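Local coordinates for protein terminal oxygenase component of carbazole (Janthinobacterium sp., PDB 7BUG) that forms the oxygenase component of carbazole 1,9a-dioxygenase, which adds dioxygen at the angular and adjacent carbons of carbazole, using a Rieske [2Fe-2S] cluster and a mononuclear iron, at residues Q213-V227 against E360-H372. Numbering follows the deposited sequence.
Sequences QTRVVDDDVVGRKGV and EAIVAWRKLASEH
Leu-368 reaches from helix 360-372 onto the strand hairpin with both methyls. Leu-368 CD1 lies 3.8 Å from Val-216 CG1 and also touches Gly-226 O. CD2 rests against the backbone of Lys-225 and Gly-226. CG stands anti to the backbone N (chi1 175°), which carries the fork off the helix toward the strands. One turn earlier, Ala-364 CB faces two methyls of the strands, Val-227 CG1 at 3.8 Å and Thr-214 CG2. The other Val-227 branch, CG2, packs on Leu-368 CB. At the C-terminal end of the helix segment, the Lys-225 chain crosses the His-372 ring at about a right angle. Lys-225 CD stands 3.8 Å from the centroid of the His-372 ring, over one face, in a CH-pi contact. Bends at chi2 and chi4 fold the lysine, and Lys-225 NZ turns back to a hydrogen bond with Gly-223 O, at 3.1 Å. Glu-371 CG lies over the opposite ring face.

The helix runs nearly parallel to strand 214-217, at 16°, and packs over one face of the antiparallel sheet of the catalytic domain, at its outer hairpin. The domain has a Bet v 1-like fold. Strand 214-217 is an outermost strand within the chain. Its backbone hydrogen bonds to strand 226-229 include the Val-217/Gly-226 pair, bonded in both directions, and Arg-215 with Tyr-228.

Water links polar groups at the two ends of the contact. One molecule accepts from Thr-214 OG1 and donates to Glu-360 OE2, an oxygen that also forms a salt bridge with Arg-210. A second joins Asp-218 OD2 to His-372 NE2, and lies in the ring plane. Behind the helix, Trp-365 NE1 hydrogen-bonds to Tyr-18 OH. Phe-179 of helix 171-179 touches both Val-227 and Ala-361.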
loop_
_atom_site.group_PDB
_atom_site.type_symbol
_atom_site.label_atom_id
_atom_site.label_comp_id
_atom_site.label_asym_id
_atom_site.label_seq_id
_atom_site.Cartn_x
_atom_site.Cartn_y
_atom_site.Cartn_z
ATOM N N GLN A 213 -41.818 -12.413 5.698
ATOM C CA GLN A 213 -40.600 -12.390 6.556
ATOM C C GLN A 213 -40.166 -10.946 6.813
ATOM O O GLN A 213 -39.331 -10.728 7.722
ATOM C CB GLN A 213 -39.428 -13.092 5.879
ATOM C CG GLN A 213 -39.689 -14.552 5.524
ATOM C CD GLN A 213 -40.094 -15.355 6.736
ATOM O OE1 GLN A 213 -39.408 -15.354 7.769
ATOM N NE2 GLN A 213 -41.218 -16.048 6.613
ATOM N N THR A 214 -40.634 -10.005 5.994
ATOM C CA THR A 214 -40.292 -8.561 6.142
ATOM C C THR A 214 -41.517 -7.678 5.923
ATOM O O THR A 214 -42.487 -8.127 5.290
ATOM C CB THR A 214 -39.199 -8.148 5.159
ATOM O OG1 THR A 214 -39.657 -8.323 3.823
ATOM C CG2 THR A 214 -37.926 -8.932 5.345
ATOM N N ARG A 215 -41.454 -6.431 6.380
ATOM C CA ARG A 215 -42.442 -5.393 6.025
ATOM C C ARG A 215 -41.630 -4.194 5.562
ATOM O O ARG A 215 -40.879 -3.643 6.381
ATOM C CB ARG A 215 -43.350 -5.091 7.212
ATOM C CG ARG A 215 -44.208 -3.841 7.088
ATOM C CD ARG A 215 -45.106 -3.846 5.881
ATOM N NE ARG A 215 -46.348 -3.112 6.153
ATOM C CZ ARG A 215 -46.480 -1.782 6.188
ATOM N NH1 ARG A 215 -45.453 -0.974 5.969
ATOM N NH2 ARG A 215 -47.666 -1.257 6.440
ATOM N N VAL A 216 -41.794 -3.842 4.292
ATOM C CA VAL A 216 -41.202 -2.617 3.708
ATOM C C VAL A 216 -42.053 -1.424 4.130
ATOM O O VAL A 216 -43.300 -1.507 4.047
ATOM C CB VAL A 216 -41.092 -2.701 2.181
ATOM C CG1 VAL A 216 -40.731 -1.344 1.614
ATOM C CG2 VAL A 216 -40.136 -3.770 1.766
ATOM N N VAL A 217 -41.416 -0.353 4.599
ATOM C CA VAL A 217 -42.093 0.944 4.884
ATOM C C VAL A 217 -41.636 1.927 3.803
ATOM O O VAL A 217 -40.447 2.313 3.826
ATOM C CB VAL A 217 -41.783 1.426 6.306
ATOM C CG1 VAL A 217 -42.356 2.808 6.599
ATOM C CG2 VAL A 217 -42.262 0.406 7.323
ATOM N N ASP A 218 -42.496 2.221 2.813
ATOM C CA ASP A 218 -42.163 3.124 1.675
ATOM C C ASP A 218 -43.284 4.142 1.497
ATOM O O ASP A 218 -43.295 4.812 0.445
ATOM C CB ASP A 218 -41.869 2.368 0.372
ATOM C CG ASP A 218 -43.021 1.580 -0.223
ATOM O OD1 ASP A 218 -44.057 1.458 0.465
ATOM O OD2 ASP A 218 -42.868 1.084 -1.378
ATOM N N ASP A 219 -44.116 4.254 2.528
ATOM C CA ASP A 219 -45.383 5.015 2.621
ATOM C C ASP A 219 -45.411 5.686 4.000
ATOM O O ASP A 219 -46.524 5.986 4.497
ATOM C CB ASP A 219 -46.613 4.110 2.403
ATOM C CG ASP A 219 -46.585 2.741 3.083
ATOM O OD1 ASP A 219 -45.895 2.571 4.129
ATOM O OD2 ASP A 219 -47.238 1.832 2.552
ATOM N N ASP A 220 -44.239 5.905 4.609
ATOM C CA ASP A 220 -44.132 6.736 5.835
ATOM C C ASP A 220 -44.278 8.193 5.394
ATOM O O ASP A 220 -43.707 8.549 4.330
ATOM C CB ASP A 220 -42.856 6.419 6.618
ATOM C CG ASP A 220 -42.551 7.416 7.726
ATOM O OD1 ASP A 220 -42.235 8.557 7.359
ATOM O OD2 ASP A 220 -42.604 7.028 8.950
ATOM N N VAL A 221 -45.032 8.983 6.162
ATOM C CA VAL A 221 -45.607 10.298 5.721
ATOM C C VAL A 221 -44.575 11.432 5.841
ATOM O O VAL A 221 -44.861 12.549 5.378
ATOM C CB VAL A 221 -46.915 10.602 6.472
ATOM C CG1 VAL A 221 -47.015 12.047 6.946
ATOM C CG2 VAL A 221 -48.111 10.220 5.614
ATOM N N VAL A 222 -43.402 11.172 6.429
ATOM C CA VAL A 222 -42.267 12.136 6.396
ATOM C C VAL A 222 -41.224 11.614 5.398
ATOM O O VAL A 222 -40.190 12.265 5.284
ATOM C CB VAL A 222 -41.692 12.416 7.803
ATOM C CG1 VAL A 222 -42.812 12.626 8.819
ATOM C CG2 VAL A 222 -40.746 11.337 8.315
ATOM N N GLY A 223 -41.522 10.532 4.660
ATOM C CA GLY A 223 -40.684 10.049 3.553
ATOM C C GLY A 223 -39.651 9.021 4.017
ATOM O O GLY A 223 -38.792 8.629 3.178
ATOM N N ARG A 224 -39.748 8.561 5.252
ATOM C CA ARG A 224 -38.804 7.528 5.782
ATOM C C ARG A 224 -38.919 6.257 4.948
ATOM O O ARG A 224 -40.031 5.920 4.449
ATOM C CB ARG A 224 -39.122 7.056 7.201
ATOM C CG ARG A 224 -38.902 8.055 8.305
ATOM C CD ARG A 224 -39.072 7.289 9.600
ATOM N NE ARG A 224 -38.856 8.323 10.542
ATOM C CZ ARG A 224 -39.791 8.957 11.204
ATOM N NH1 ARG A 224 -39.447 9.907 12.045
ATOM N NH2 ARG A 224 -41.071 8.644 11.038
ATOM N N LYS A 225 -37.813 5.548 4.750
ATOM C CA LYS A 225 -37.829 4.315 3.940
ATOM C C LYS A 225 -37.109 3.246 4.761
ATOM O O LYS A 225 -35.946 3.469 5.121
ATOM C CB LYS A 225 -37.168 4.519 2.578
ATOM C CG LYS A 225 -37.770 5.632 1.715
ATOM C CD LYS A 225 -39.094 5.225 1.095
ATOM C CE LYS A 225 -39.590 6.255 0.120
ATOM N NZ LYS A 225 -40.339 7.271 0.852
ATOM N N GLY A 226 -37.780 2.138 5.062
ATOM C CA GLY A 226 -37.103 1.087 5.833
ATOM C C GLY A 226 -37.734 -0.276 5.683
ATOM O O GLY A 226 -38.674 -0.475 4.891
ATOM N N VAL A 227 -37.176 -1.224 6.406
ATOM C CA VAL A 227 -37.607 -2.652 6.391
ATOM C C VAL A 227 -37.648 -3.131 7.831
ATOM O O VAL A 227 -36.665 -2.957 8.546
ATOM C CB VAL A 227 -36.692 -3.555 5.532
ATOM C CG1 VAL A 227 -37.276 -4.958 5.419
ATOM C CG2 VAL A 227 -36.472 -2.978 4.160
ATOM N N GLU A 360 -33.341 -13.172 3.729
ATOM C CA GLU A 360 -34.488 -12.442 3.118
ATOM C C GLU A 360 -34.503 -11.020 3.677
ATOM O O GLU A 360 -34.775 -10.084 2.909
ATOM C CB GLU A 360 -35.797 -13.196 3.376
ATOM C CG GLU A 360 -37.020 -12.519 2.826
ATOM C CD GLU A 360 -37.014 -12.305 1.317
ATOM O OE1 GLU A 360 -36.308 -13.050 0.607
ATOM O OE2 GLU A 360 -37.736 -11.377 0.846
ATOM N N ALA A 361 -34.223 -10.827 4.957
ATOM C CA ALA A 361 -34.192 -9.481 5.585
ATOM C C ALA A 361 -33.116 -8.621 4.897
ATOM O O ALA A 361 -33.388 -7.467 4.473
ATOM C CB ALA A 361 -33.895 -9.565 7.041
ATOM N N ILE A 362 -31.929 -9.190 4.684
ATOM C CA ILE A 362 -30.813 -8.472 4.026
ATOM C C ILE A 362 -31.177 -8.108 2.585
ATOM O O ILE A 362 -30.905 -6.949 2.174
ATOM C CB ILE A 362 -29.507 -9.264 4.118
ATOM C CG1 ILE A 362 -29.072 -9.277 5.596
ATOM C CG2 ILE A 362 -28.452 -8.640 3.177
ATOM C CD1 ILE A 362 -28.012 -10.294 5.932
ATOM N N VAL A 363 -31.746 -9.044 1.821
ATOM C CA VAL A 363 -32.111 -8.814 0.406
ATOM C C VAL A 363 -33.219 -7.753 0.349
ATOM O O VAL A 363 -33.148 -6.903 -0.515
ATOM C CB VAL A 363 -32.498 -10.138 -0.264
ATOM C CG1 VAL A 363 -33.306 -9.946 -1.523
ATOM C CG2 VAL A 363 -31.227 -10.944 -0.538
ATOM N N ALA A 364 -34.146 -7.742 1.275
ATOM C CA ALA A 364 -35.205 -6.698 1.281
ATOM C C ALA A 364 -34.553 -5.332 1.488
ATOM O O ALA A 364 -34.940 -4.395 0.801
ATOM C CB ALA A 364 -36.211 -6.996 2.348
ATOM N N TRP A 365 -33.594 -5.226 2.417
ATOM C CA TRP A 365 -32.849 -3.965 2.625
ATOM C C TRP A 365 -32.122 -3.562 1.339
ATOM O O TRP A 365 -32.143 -2.372 0.972
ATOM C CB TRP A 365 -31.880 -4.086 3.822
ATOM C CG TRP A 365 -30.658 -3.233 3.675
ATOM C CD1 TRP A 365 -29.403 -3.680 3.424
ATOM C CD2 TRP A 365 -30.548 -1.800 3.775
ATOM N NE1 TRP A 365 -28.536 -2.656 3.298
ATOM C CE2 TRP A 365 -29.201 -1.491 3.518
ATOM C CE3 TRP A 365 -31.450 -0.760 4.043
ATOM C CZ2 TRP A 365 -28.695 -0.207 3.570
ATOM C CZ3 TRP A 365 -30.944 0.518 4.102
ATOM C CH2 TRP A 365 -29.608 0.779 3.854
ATOM N N ARG A 366 -31.450 -4.499 0.673
ATOM C CA ARG A 366 -30.624 -4.191 -0.510
ATOM C C ARG A 366 -31.534 -3.618 -1.604
ATOM O O ARG A 366 -31.149 -2.661 -2.312
ATOM C CB ARG A 366 -29.840 -5.388 -1.010
ATOM C CG ARG A 366 -28.823 -5.933 -0.014
ATOM C CD ARG A 366 -28.119 -7.094 -0.725
ATOM N NE ARG A 366 -27.040 -7.630 0.100
ATOM C CZ ARG A 366 -26.447 -8.793 -0.164
ATOM N NH1 ARG A 366 -26.796 -9.480 -1.250
ATOM N NH2 ARG A 366 -25.446 -9.175 0.609
ATOM N N LYS A 367 -32.731 -4.190 -1.709
ATOM C CA LYS A 367 -33.724 -3.717 -2.709
ATOM C C LYS A 367 -34.278 -2.360 -2.299
ATOM O O LYS A 367 -34.407 -1.483 -3.167
ATOM C CB LYS A 367 -34.819 -4.774 -2.802
ATOM C CG LYS A 367 -34.355 -6.065 -3.446
ATOM C CD LYS A 367 -35.526 -6.941 -3.908
ATOM C CE LYS A 367 -35.750 -8.177 -3.080
ATOM N NZ LYS A 367 -35.239 -9.382 -3.782
ATOM N N LEU A 368 -34.647 -2.212 -1.045
ATOM C CA LEU A 368 -35.177 -0.914 -0.546
ATOM C C LEU A 368 -34.121 0.162 -0.815
ATOM O O LEU A 368 -34.434 1.260 -1.340
ATOM C CB LEU A 368 -35.469 -1.022 0.944
ATOM C CG LEU A 368 -35.901 0.333 1.477
ATOM C CD1 LEU A 368 -37.390 0.376 1.678
ATOM C CD2 LEU A 368 -35.151 0.725 2.715
ATOM N N ALA A 369 -32.857 -0.105 -0.481
ATOM C CA ALA A 369 -31.790 0.899 -0.623
ATOM C C ALA A 369 -31.619 1.209 -2.098
ATOM O O ALA A 369 -31.350 2.371 -2.438
ATOM C CB ALA A 369 -30.493 0.369 -0.034
ATOM N N SER A 370 -31.665 0.187 -2.956
ATOM C CA SER A 370 -31.469 0.364 -4.415
ATOM C C SER A 370 -32.573 1.266 -4.971
ATOM O O SER A 370 -32.228 2.108 -5.825
ATOM C CB SER A 370 -31.460 -0.951 -5.113
ATOM O OG SER A 370 -30.322 -1.748 -4.804
ATOM N N GLU A 371 -33.804 1.087 -4.494
ATOM C CA GLU A 371 -34.981 1.772 -5.101
ATOM C C GLU A 371 -35.115 3.192 -4.539
ATOM O O GLU A 371 -35.527 4.097 -5.298
ATOM C CB GLU A 371 -36.269 0.977 -4.900
ATOM C CG GLU A 371 -37.462 1.687 -5.537
ATOM C CD GLU A 371 -38.832 1.017 -5.421
ATOM O OE1 GLU A 371 -38.943 -0.020 -4.710
ATOM O OE2 GLU A 371 -39.801 1.549 -6.021
ATOM N N HIS A 372 -34.749 3.429 -3.279
ATOM C CA HIS A 372 -35.207 4.618 -2.523
ATOM C C HIS A 372 -34.072 5.527 -2.072
ATOM O O HIS A 372 -34.378 6.541 -1.471
ATOM C CB HIS A 372 -36.060 4.210 -1.346
ATOM C CG HIS A 372 -37.361 3.628 -1.748
ATOM N ND1 HIS A 372 -38.347 4.391 -2.344
ATOM C CD2 HIS A 372 -37.828 2.356 -1.648
ATOM C CE1 HIS A 372 -39.404 3.604 -2.568
ATOM N NE2 HIS A 372 -39.097 2.341 -2.170
HETATM O O HOH W 1 -39.754 -10.702 2.501
HETATM O O HOH W 2 -40.404 -0.385 -1.745
#